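Local coordinates for 2-C-methyl-D-erythritol 2,4-cyclodiphosphate synthase (Francisella tularensis subsp. tularensis, PDB 3RE3), which probably catalyses the cyclisation of 4-diphosphocytidyl-2-C-methyl-D-erythritol 2-phosphate to 2-C-methyl-D-erythritol 2,4-cyclodiphosphate in isoprenoid precursor synthesis, releasing CMP, at residues 94-105 against 152-162; 111-122 against 130-138. All coordinates share one frame; numbering follows the deposited sequence. Where two conformers were deposited one is given.

Contact 1: residues 94-105 against 152-162; sequences QYSISNIDCTII and IATHVVCLLYR. With NA (sodium ion), chain F.
The carbonyl oxygen of Leu159 takes two donors from the facing strand: Ser98 N at 2.8 Å and, more weakly, Asn99 N at 3.4 Å. This is a classic beta bulge, and it shifts the antiparallel register by one residue. Beyond it the ladder is regular down to Ile105 and Ala153, with Thr103 N to His155 O, 2.7 Å, among its straightest bonds (173° at the hydrogen). At the other end, Tyr161 swings its CG between its own backbone N and carbonyl carbon (chi1 74°), which lays the ring against the partner strand; Ser96 CB sits over one face, 3.7 Å from the centroid, in a CH-pi contact. Next along, Arg162 CB covers a face of the Tyr95 ring, and Tyr95 CE1 lies over the middle of the guanidinium, the two planes 31° apart; Arg162 NH2 is hydrogen-bonded to Lys93 O. Asn99 OD1 binds a sodium ion at 3.0 Å, which Gly56 O of the second subunit also ligates. Ile100 CG2 meets Val156 CG1 at 3.7 Å on the face covered by helices 45-57 and 79-92. The face carrying Leu159 and His155 turns to the trimer interior, where His155, its ND1 hydrogen-bonded to His10 NE2 of the same chain, meets its counterparts of both other subunits edge-to-face; strands 6-16 and 133-138 flank the pair.

Contact 2: residues 111-122 against 130-138; sequences MLPHIEKMRACL and ISQINIKAT
Arg119 starts with CG anti to its carbonyl carbon, runs extended through CD, then bends at chi3 (83°), and that bend carries its guanidinium from the helix over to the backbone at the start of the strand. NE points straight at Ile133 O, 2.7 Å away with 165° at the hydrogen; the oxygen lies in the guanidinium plane, and NH1 adds a weak second bond to it at 3.2 Å. Ile130 CG2 packs over the centre of one face of the flat group, 3.6 Å from Arg119 CZ, and Asn134 OD1 stands farther off over the opposite one. Arg119 NH2 reaches back one helical turn to Glu116 OE1, a weak, long salt bridge of 3.4 Å. Helix 115-126 is the connection of a beta-alpha-beta crossover between the parallel strands 96-105 and 133-138, and here it packs against the second of them; the axes of 115-122 and 133-138 run nearly antiparallel (154°). Away from the guanidinium the interface is aliphatic. Ile135, extended along CG1, pushes CD1 into the helix between Met118 CB and Arg119 CG, each at 3.5 Å, while its CG2 branch slides past Ile115. Leu122 CD1 comes to 4.2 Å from the same Ile135 CD1. Toward the strand's far end the selenomethionine Met111 puts CB against Ala137 CB, 3.8 Å apart. Toward the second subunit, Asn134 OD1 is hydrogen-bonded to Gly61 N of that subunit, and Arg119 NH1 has a weak bond to its Gly59 O.

In the fold
The centres of the two contacts lie about 12 Å apart, and both reach one mixed sheet. Along the chain, contact 2 is nested within the loop closed by contact 1: strand 96-105 comes first, then helix 115-126, strand 133-138 and finally strand 151-161. Strand 96-105 belongs to contact 1 and links it to contact 2, pairing antiparallel with 151-161 on one side and parallel with 133-138 on the other; Cys102 N to Asn134 O, 2.6 Å, is a probable hydrogen bond of that second seam. Contact 2 thus adds a helix-backed edge to the ladder of contact 1. Both also touch the second subunit, so the sheet they reach contributes to the trimer interface.

Contact 1: residues 94-105 against 152-162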
loop_
_atom_site.group_PDB
_atom_site.type_symbol
_atom_site.label_atom_id
_atom_site.label_comp_id
_atom_site.label_asym_id
_atom_site.label_seq_id
_atom_site.Cartn_x
_atom_site.Cartn_y
_atom_site.Cartn_z
ATOM N N GLN A 94 11.304 23.143 1.811
ATOM C CA GLN A 94 10.314 24.027 1.184
ATOM C C GLN A 94 9.216 23.295 0.422
ATOM O O GLN A 94 8.837 23.676 -0.686
ATOM C CB GLN A 94 10.989 25.076 0.294
ATOM C CG GLN A 94 11.438 26.313 1.056
ATOM C CD GLN A 94 12.632 26.994 0.421
ATOM O OE1 GLN A 94 12.991 26.712 -0.727
ATOM N NE2 GLN A 94 13.267 27.892 1.173
ATOM N N TYR A 95 8.702 22.239 1.033
ATOM C CA TYR A 95 7.527 21.591 0.511
ATOM C C TYR A 95 6.415 21.758 1.523
ATOM O O TYR A 95 6.672 21.988 2.710
ATOM C CB TYR A 95 7.805 20.119 0.225
ATOM C CG TYR A 95 8.275 19.864 -1.185
ATOM C CD1 TYR A 95 9.634 19.862 -1.500
ATOM C CD2 TYR A 95 7.356 19.643 -2.204
ATOM C CE1 TYR A 95 10.060 19.636 -2.785
ATOM C CE2 TYR A 95 7.766 19.427 -3.496
ATOM C CZ TYR A 95 9.120 19.421 -3.789
ATOM O OH TYR A 95 9.532 19.197 -5.092
ATOM N N SER A 96 5.183 21.696 1.028
ATOM C CA SER A 96 3.991 21.779 1.855
ATOM C C SER A 96 3.189 20.487 1.731
ATOM O O SER A 96 3.286 19.765 0.740
ATOM C CB SER A 96 3.099 22.943 1.406
ATOM O OG SER A 96 3.710 24.214 1.582
ATOM N N ILE A 97 2.371 20.196 2.729
ATOM C CA ILE A 97 1.441 19.090 2.589
ATOM C C ILE A 97 0.199 19.501 1.813
ATOM O O ILE A 97 -0.524 20.404 2.207
ATOM C CB ILE A 97 1.012 18.532 3.959
ATOM C CG1 ILE A 97 2.192 17.824 4.613
ATOM C CG2 ILE A 97 -0.191 17.598 3.810
ATOM C CD1 ILE A 97 2.145 17.890 6.084
ATOM N N SER A 98 -0.055 18.812 0.715
ATOM C CA SER A 98 -1.344 18.905 0.077
ATOM C C SER A 98 -2.345 18.125 0.927
ATOM O O SER A 98 -3.271 18.698 1.492
ATOM C CB SER A 98 -1.268 18.327 -1.322
ATOM O OG SER A 98 -2.531 18.383 -1.942
ATOM N N ASN A 99 -2.154 16.809 1.022
ATOM C CA ASN A 99 -3.002 15.981 1.882
ATOM C C ASN A 99 -2.371 14.663 2.304
ATOM O O ASN A 99 -1.414 14.190 1.700
ATOM C CB ASN A 99 -4.380 15.747 1.253
ATOM C CG ASN A 99 -4.397 14.582 0.278
ATOM O OD1 ASN A 99 -5.060 13.583 0.519
ATOM N ND2 ASN A 99 -3.690 14.716 -0.837
ATOM N N ILE A 100 -2.914 14.072 3.360
ATOM C CA ILE A 100 -2.423 12.800 3.862
ATOM C C ILE A 100 -3.558 11.810 4.030
ATOM O O ILE A 100 -4.600 12.156 4.589
ATOM C CB ILE A 100 -1.750 12.978 5.220
ATOM C CG1 ILE A 100 -0.487 13.815 5.059
ATOM C CG2 ILE A 100 -1.442 11.618 5.828
ATOM C CD1 ILE A 100 0.076 14.296 6.357
ATOM N N ASP A 101 -3.354 10.584 3.549
ATOM C CA ASP A 101 -4.317 9.504 3.775
ATOM C C ASP A 101 -3.738 8.330 4.574
ATOM O O ASP A 101 -2.678 7.808 4.246
ATOM C CB ASP A 101 -4.890 9.006 2.450
ATOM C CG ASP A 101 -6.231 8.313 2.629
ATOM O OD1 ASP A 101 -6.775 8.360 3.751
ATOM O OD2 ASP A 101 -6.757 7.740 1.652
ATOM N N CYS A 102 -4.436 7.912 5.621
ATOM C CA CYS A 102 -3.924 6.844 6.485
ATOM C C CYS A 102 -4.916 5.711 6.576
ATOM O O CYS A 102 -6.125 5.934 6.728
ATOM C CB CYS A 102 -3.648 7.349 7.899
ATOM S SG CYS A 102 -2.566 8.767 8.009
ATOM N N THR A 103 -4.395 4.493 6.468
ATOM C CA THR A 103 -5.181 3.298 6.728
ATOM C C THR A 103 -4.553 2.484 7.865
ATOM O O THR A 103 -3.471 1.921 7.736
ATOM C CB THR A 103 -5.327 2.439 5.467
ATOM O OG1 THR A 103 -5.798 3.256 4.391
ATOM C CG2 THR A 103 -6.305 1.287 5.700
ATOM N N ILE A 104 -5.249 2.444 8.987
ATOM C CA ILE A 104 -4.867 1.589 10.094
ATOM C C ILE A 104 -5.471 0.206 9.919
ATOM O O ILE A 104 -6.679 0.070 9.753
ATOM C CB ILE A 104 -5.366 2.167 11.415
ATOM C CG1 ILE A 104 -4.811 3.580 11.595
ATOM C CG2 ILE A 104 -4.988 1.253 12.576
ATOM C CD1 ILE A 104 -5.407 4.313 12.756
ATOM N N ILE A 105 -4.619 -0.812 9.941
ATOM C CA ILE A 105 -5.072 -2.193 9.818
ATOM C C ILE A 105 -4.966 -2.935 11.146
ATOM O O ILE A 105 -3.869 -3.215 11.620
ATOM C CB ILE A 105 -4.243 -2.923 8.754
ATOM C CG1 ILE A 105 -4.164 -2.049 7.497
ATOM C CG2 ILE A 105 -4.823 -4.315 8.485
ATOM C CD1 ILE A 105 -3.450 -2.678 6.351
ATOM N N ILE A 152 -0.532 -4.850 14.629
ATOM C CA ILE A 152 -1.246 -3.956 13.732
ATOM C C ILE A 152 -0.312 -3.289 12.737
ATOM O O ILE A 152 0.895 -3.192 12.961
ATOM C CB ILE A 152 -1.987 -2.851 14.494
ATOM C CG1 ILE A 152 -1.008 -2.070 15.356
ATOM C CG2 ILE A 152 -3.090 -3.435 15.354
ATOM C CD1 ILE A 152 -1.688 -1.084 16.225
ATOM N N ALA A 153 -0.888 -2.828 11.634
ATOM C CA ALA A 153 -0.114 -2.151 10.621
ATOM C C ALA A 153 -0.815 -0.870 10.251
ATOM O O ALA A 153 -2.003 -0.699 10.523
ATOM C CB ALA A 153 0.040 -3.026 9.403
ATOM N N THR A 154 -0.067 0.041 9.649
ATOM C CA THR A 154 -0.661 1.233 9.053
ATOM C C THR A 154 0.021 1.519 7.738
ATOM O O THR A 154 1.234 1.343 7.602
ATOM C CB THR A 154 -0.583 2.490 9.948
ATOM O OG1 THR A 154 0.720 2.593 10.526
ATOM C CG2 THR A 154 -1.584 2.407 11.058
ATOM N N HIS A 155 -0.797 1.918 6.769
ATOM C CA HIS A 155 -0.343 2.483 5.509
ATOM C C HIS A 155 -0.630 3.985 5.490
ATOM O O HIS A 155 -1.736 4.428 5.797
ATOM C CB HIS A 155 -1.086 1.844 4.347
ATOM C CG HIS A 155 -0.563 0.501 3.947
ATOM N ND1 HIS A 155 0.427 0.347 3.005
ATOM C CD2 HIS A 155 -0.922 -0.748 4.332
ATOM C CE1 HIS A 155 0.669 -0.944 2.832
ATOM N NE2 HIS A 155 -0.131 -1.626 3.631
ATOM N N VAL A 156 0.370 4.768 5.125
ATOM C CA VAL A 156 0.159 6.189 4.903
ATOM C C VAL A 156 0.612 6.549 3.499
ATOM O O VAL A 156 1.643 6.067 3.025
ATOM C CB VAL A 156 0.927 7.068 5.912
ATOM C CG1 VAL A 156 0.647 8.547 5.647
ATOM C CG2 VAL A 156 0.548 6.708 7.331
ATOM N N VAL A 157 -0.182 7.377 2.834
ATOM C CA VAL A 157 0.257 8.074 1.636
ATOM C C VAL A 157 0.132 9.580 1.867
ATOM O O VAL A 157 -0.854 10.063 2.436
ATOM C CB VAL A 157 -0.560 7.673 0.397
ATOM C CG1 VAL A 157 -0.158 6.299 -0.085
ATOM C CG2 VAL A 157 -2.062 7.762 0.684
ATOM N N CYS A 158 1.143 10.323 1.444
ATOM C CA CYS A 158 1.075 11.776 1.493
ATOM C C CYS A 158 1.344 12.329 0.115
ATOM O O CYS A 158 2.029 11.694 -0.688
ATOM C CB CYS A 158 2.087 12.359 2.479
ATOM S SG CYS A 158 3.751 11.893 2.102
ATOM N N LEU A 159 0.767 13.497 -0.161
ATOM C CA LEU A 159 1.070 14.264 -1.371
ATOM C C LEU A 159 1.643 15.611 -0.968
ATOM O O LEU A 159 1.016 16.350 -0.221
ATOM C CB LEU A 159 -0.182 14.480 -2.204
ATOM C CG LEU A 159 -0.010 14.961 -3.635
ATOM C CD1 LEU A 159 1.005 14.125 -4.400
ATOM C CD2 LEU A 159 -1.350 14.927 -4.344
ATOM N N LEU A 160 2.834 15.925 -1.466
ATOM C CA LEU A 160 3.500 17.196 -1.158
ATOM C C LEU A 160 3.550 18.151 -2.365
ATOM O O LEU A 160 3.597 17.703 -3.510
ATOM C CB LEU A 160 4.916 16.923 -0.669
ATOM C CG LEU A 160 5.046 16.018 0.555
ATOM C CD1 LEU A 160 6.515 15.932 0.987
ATOM C CD2 LEU A 160 4.172 16.536 1.694
ATOM N N TYR A 161 3.522 19.459 -2.116
ATOM C CA TYR A 161 3.636 20.438 -3.207
ATOM C C TYR A 161 4.603 21.584 -2.914
ATOM O O TYR A 161 4.968 21.835 -1.756
ATOM C CB TYR A 161 2.267 20.993 -3.610
ATOM C CG TYR A 161 1.683 21.981 -2.625
ATOM C CD1 TYR A 161 1.974 23.343 -2.709
ATOM C CD2 TYR A 161 0.841 21.561 -1.622
ATOM C CE1 TYR A 161 1.439 24.247 -1.806
ATOM C CE2 TYR A 161 0.306 22.446 -0.721
ATOM C CZ TYR A 161 0.606 23.788 -0.811
ATOM O OH TYR A 161 0.057 24.662 0.100
ATOM N N ARG A 162 5.015 22.257 -3.991
ATOM C CA ARG A 162 5.896 23.429 -3.941
ATOM C C ARG A 162 5.382 24.514 -4.900
ATOM O O ARG A 162 4.814 24.209 -5.960
ATOM C CB ARG A 162 7.334 23.032 -4.299
ATOM C CG ARG A 162 8.332 24.188 -4.353
ATOM C CD ARG A 162 9.703 23.730 -4.863
ATOM N NE ARG A 162 10.623 23.413 -3.771
ATOM C CZ ARG A 162 11.765 22.745 -3.917
ATOM N NH1 ARG A 162 12.131 22.307 -5.115
ATOM N NH2 ARG A 162 12.544 22.505 -2.868
HETATM NA NA NA F . -6.912 13.348 2.859
HETATM O O HOH W 1 5.872 24.941 -1.013
#

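Contact 2: residues 111-122 against 130-138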
loop_
_atom_site.group_PDB
_atom_site.type_symbol
_atom_site.label_atom_id
_atom_site.label_comp_id
_atom_site.label_asym_id
_atom_site.label_seq_id
_atom_site.Cartn_x
_atom_site.Cartn_y
_atom_site.Cartn_z
HETATM N N MSE A 111 -10.624 1.285 16.890
HETATM C CA MSE A 111 -10.067 2.599 16.576
HETATM C C MSE A 111 -11.113 3.699 16.487
HETATM O O MSE A 111 -10.841 4.847 16.816
HETATM C CB MSE A 111 -9.336 2.550 15.235
HETATM C CG MSE A 111 -8.166 1.607 15.183
HETATM SE SE MSE A 111 -6.803 2.029 16.499
HETATM C CE MSE A 111 -5.811 0.366 16.310
ATOM N N LEU A 112 -12.310 3.342 16.032
ATOM C CA LEU A 112 -13.316 4.330 15.658
ATOM C C LEU A 112 -13.487 5.508 16.636
ATOM O O LEU A 112 -13.557 6.665 16.209
ATOM C CB LEU A 112 -14.660 3.648 15.411
ATOM C CG LEU A 112 -15.775 4.622 15.024
ATOM C CD1 LEU A 112 -15.478 5.311 13.685
ATOM C CD2 LEU A 112 -17.123 3.913 14.997
ATOM N N PRO A 113 -13.548 5.228 17.944
ATOM C CA PRO A 113 -13.706 6.309 18.920
ATOM C C PRO A 113 -12.540 7.305 18.956
ATOM O O PRO A 113 -12.756 8.462 19.322
ATOM C CB PRO A 113 -13.770 5.566 20.266
ATOM C CG PRO A 113 -14.087 4.172 19.937
ATOM C CD PRO A 113 -13.485 3.911 18.594
ATOM N N HIS A 114 -11.328 6.855 18.635
ATOM C CA HIS A 114 -10.131 7.688 18.793
ATOM C C HIS A 114 -9.609 8.415 17.539
ATOM O O HIS A 114 -8.668 9.201 17.623
ATOM C CB HIS A 114 -9.024 6.863 19.444
ATOM C CG HIS A 114 -9.526 5.931 20.508
ATOM N ND1 HIS A 114 -9.778 6.339 21.800
ATOM C CD2 HIS A 114 -9.852 4.617 20.457
ATOM C CE1 HIS A 114 -10.234 5.316 22.501
ATOM N NE2 HIS A 114 -10.287 4.260 21.710
ATOM N N ILE A 115 -10.239 8.177 16.397
ATOM C CA ILE A 115 -9.718 8.636 15.115
ATOM C C ILE A 115 -9.731 10.167 14.963
ATOM O O ILE A 115 -8.735 10.776 14.559
ATOM C CB ILE A 115 -10.471 7.946 13.954
ATOM C CG1 ILE A 115 -9.809 6.610 13.637
ATOM C CG2 ILE A 115 -10.537 8.824 12.693
ATOM C CD1 ILE A 115 -10.690 5.693 12.815
ATOM N N GLU A 116 -10.857 10.784 15.297
ATOM C CA GLU A 116 -10.957 12.232 15.236
ATOM C C GLU A 116 -9.942 12.899 16.164
ATOM O O GLU A 116 -9.368 13.934 15.840
ATOM C CB GLU A 116 -12.382 12.680 15.555
ATOM C CG GLU A 116 -13.408 12.113 14.589
ATOM C CD GLU A 116 -13.036 12.332 13.128
ATOM O OE1 GLU A 116 -12.687 13.481 12.757
ATOM O OE2 GLU A 116 -13.091 11.345 12.356
ATOM N N LYS A 117 -9.706 12.297 17.315
ATOM C CA LYS A 117 -8.684 12.808 18.194
ATOM C C LYS A 117 -7.339 12.764 17.499
ATOM O O LYS A 117 -6.572 13.716 17.586
ATOM C CB LYS A 117 -8.642 12.033 19.514
ATOM C CG LYS A 117 -9.634 12.519 20.542
ATOM C CD LYS A 117 -9.519 11.760 21.854
ATOM C CE LYS A 117 -10.051 10.329 21.734
ATOM N NZ LYS A 117 -9.796 9.521 22.971
HETATM N N MSE A 118 -7.058 11.656 16.814
HETATM C CA MSE A 118 -5.797 11.513 16.101
HETATM C C MSE A 118 -5.657 12.589 15.025
HETATM O O MSE A 118 -4.581 13.159 14.843
HETATM C CB MSE A 118 -5.680 10.149 15.440
HETATM C CG MSE A 118 -5.684 8.967 16.389
HETATM SE SE MSE A 118 -5.641 7.314 15.313
HETATM C CE MSE A 118 -5.850 5.999 16.747
ATOM N N ARG A 119 -6.745 12.854 14.310
ATOM C CA ARG A 119 -6.697 13.783 13.204
ATOM C C ARG A 119 -6.392 15.186 13.714
ATOM O O ARG A 119 -5.585 15.899 13.125
ATOM C CB ARG A 119 -8.015 13.786 12.441
ATOM C CG ARG A 119 -8.327 12.518 11.724
ATOM C CD ARG A 119 -9.644 12.660 10.986
ATOM N NE ARG A 119 -9.488 13.315 9.694
ATOM C CZ ARG A 119 -10.469 13.935 9.048
ATOM N NH1 ARG A 119 -10.241 14.483 7.866
ATOM N NH2 ARG A 119 -11.680 14.008 9.586
ATOM N N ALA A 120 -7.034 15.568 14.814
ATOM C CA ALA A 120 -6.881 16.903 15.372
ATOM C C ALA A 120 -5.464 17.071 15.893
ATOM O O ALA A 120 -4.796 18.083 15.651
ATOM C CB ALA A 120 -7.883 17.123 16.487
ATOM N N CYS A 121 -5.018 16.055 16.606
ATOM C CA CYS A 121 -3.682 16.019 17.164
ATOM C C CYS A 121 -2.620 16.225 16.091
ATOM O O CYS A 121 -1.735 17.053 16.246
ATOM C CB CYS A 121 -3.454 14.675 17.872
ATOM S SG CYS A 121 -1.764 14.358 18.367
ATOM N N LEU A 122 -2.702 15.463 15.008
ATOM C CA LEU A 122 -1.662 15.513 13.998
ATOM C C LEU A 122 -1.800 16.735 13.088
ATOM O O LEU A 122 -0.805 17.344 12.708
ATOM C CB LEU A 122 -1.640 14.227 13.174
ATOM C CG LEU A 122 -1.750 12.870 13.881
ATOM C CD1 LEU A 122 -1.971 11.792 12.835
ATOM C CD2 LEU A 122 -0.546 12.540 14.747
ATOM N N ILE A 130 -7.643 19.742 9.386
ATOM C CA ILE A 130 -8.081 18.389 9.672
ATOM C C ILE A 130 -8.506 17.705 8.377
ATOM O O ILE A 130 -8.308 16.497 8.200
ATOM C CB ILE A 130 -9.232 18.371 10.691
ATOM C CG1 ILE A 130 -8.681 18.601 12.093
ATOM C CG2 ILE A 130 -9.956 17.048 10.676
ATOM C CD1 ILE A 130 -9.751 18.932 13.112
ATOM N N SER A 131 -9.061 18.483 7.460
ATOM C CA SER A 131 -9.586 17.923 6.227
ATOM C C SER A 131 -8.467 17.535 5.275
ATOM O O SER A 131 -8.686 16.876 4.258
ATOM C CB SER A 131 -10.534 18.913 5.557
ATOM O OG SER A 131 -9.909 20.172 5.363
ATOM N N GLN A 132 -7.258 17.948 5.611
ATOM C CA GLN A 132 -6.108 17.570 4.827
ATOM C C GLN A 132 -5.456 16.274 5.281
ATOM O O GLN A 132 -4.518 15.818 4.633
ATOM C CB GLN A 132 -5.060 18.650 4.906
ATOM C CG GLN A 132 -5.344 19.870 4.077
ATOM C CD GLN A 132 -4.271 20.898 4.292
ATOM O OE1 GLN A 132 -4.329 21.673 5.242
ATOM N NE2 GLN A 132 -3.255 20.876 3.444
ATOM N N ILE A 133 -5.908 15.709 6.404
ATOM C CA ILE A 133 -5.406 14.396 6.849
ATOM C C ILE A 133 -6.490 13.379 7.207
ATOM O O ILE A 133 -7.201 13.520 8.192
ATOM C CB ILE A 133 -4.393 14.479 8.012
ATOM C CG1 ILE A 133 -4.168 13.077 8.575
ATOM C CG2 ILE A 133 -4.884 15.409 9.119
ATOM C CD1 ILE A 133 -2.900 12.948 9.408
ATOM N N ASN A 134 -6.581 12.335 6.405
ATOM C CA ASN A 134 -7.625 11.346 6.558
ATOM C C ASN A 134 -7.058 10.111 7.225
ATOM O O ASN A 134 -5.968 9.653 6.876
ATOM C CB ASN A 134 -8.177 10.977 5.187
ATOM C CG ASN A 134 -9.514 10.327 5.268
ATOM O OD1 ASN A 134 -10.535 11.007 5.341
ATOM N ND2 ASN A 134 -9.529 8.996 5.267
ATOM N N ILE A 135 -7.808 9.575 8.184
ATOM C CA ILE A 135 -7.429 8.365 8.905
ATOM C C ILE A 135 -8.609 7.422 8.889
ATOM O O ILE A 135 -9.669 7.734 9.445
ATOM C CB ILE A 135 -7.129 8.663 10.387
ATOM C CG1 ILE A 135 -5.955 9.637 10.547
ATOM C CG2 ILE A 135 -6.853 7.398 11.118
ATOM C CD1 ILE A 135 -5.774 10.113 11.979
ATOM N N LYS A 136 -8.436 6.267 8.256
ATOM C CA LYS A 136 -9.474 5.235 8.289
ATOM C C LYS A 136 -8.935 3.924 8.877
ATOM O O LYS A 136 -7.735 3.679 8.860
ATOM C CB LYS A 136 -10.068 5.007 6.899
ATOM C CG LYS A 136 -9.030 4.802 5.824
ATOM C CD LYS A 136 -9.668 4.685 4.468
ATOM C CE LYS A 136 -9.021 5.643 3.518
ATOM N NZ LYS A 136 -7.543 5.636 3.721
ATOM N N ALA A 137 -9.821 3.088 9.403
ATOM C CA ALA A 137 -9.385 1.810 9.978
ATOM C C ALA A 137 -10.140 0.640 9.360
ATOM O O ALA A 137 -11.369 0.672 9.270
ATOM C CB ALA A 137 -9.553 1.821 11.484
ATOM N N THR A 138 -9.411 -0.383 8.922
ATOM C CA THR A 138 -10.056 -1.603 8.432
ATOM C C THR A 138 -9.508 -2.853 9.152
ATOM O O THR A 138 -8.593 -2.767 9.967
ATOM C CB THR A 138 -9.923 -1.746 6.885
ATOM O OG1 THR A 138 -10.841 -2.734 6.385
ATOM C CG2 THR A 138 -8.497 -2.101 6.475
#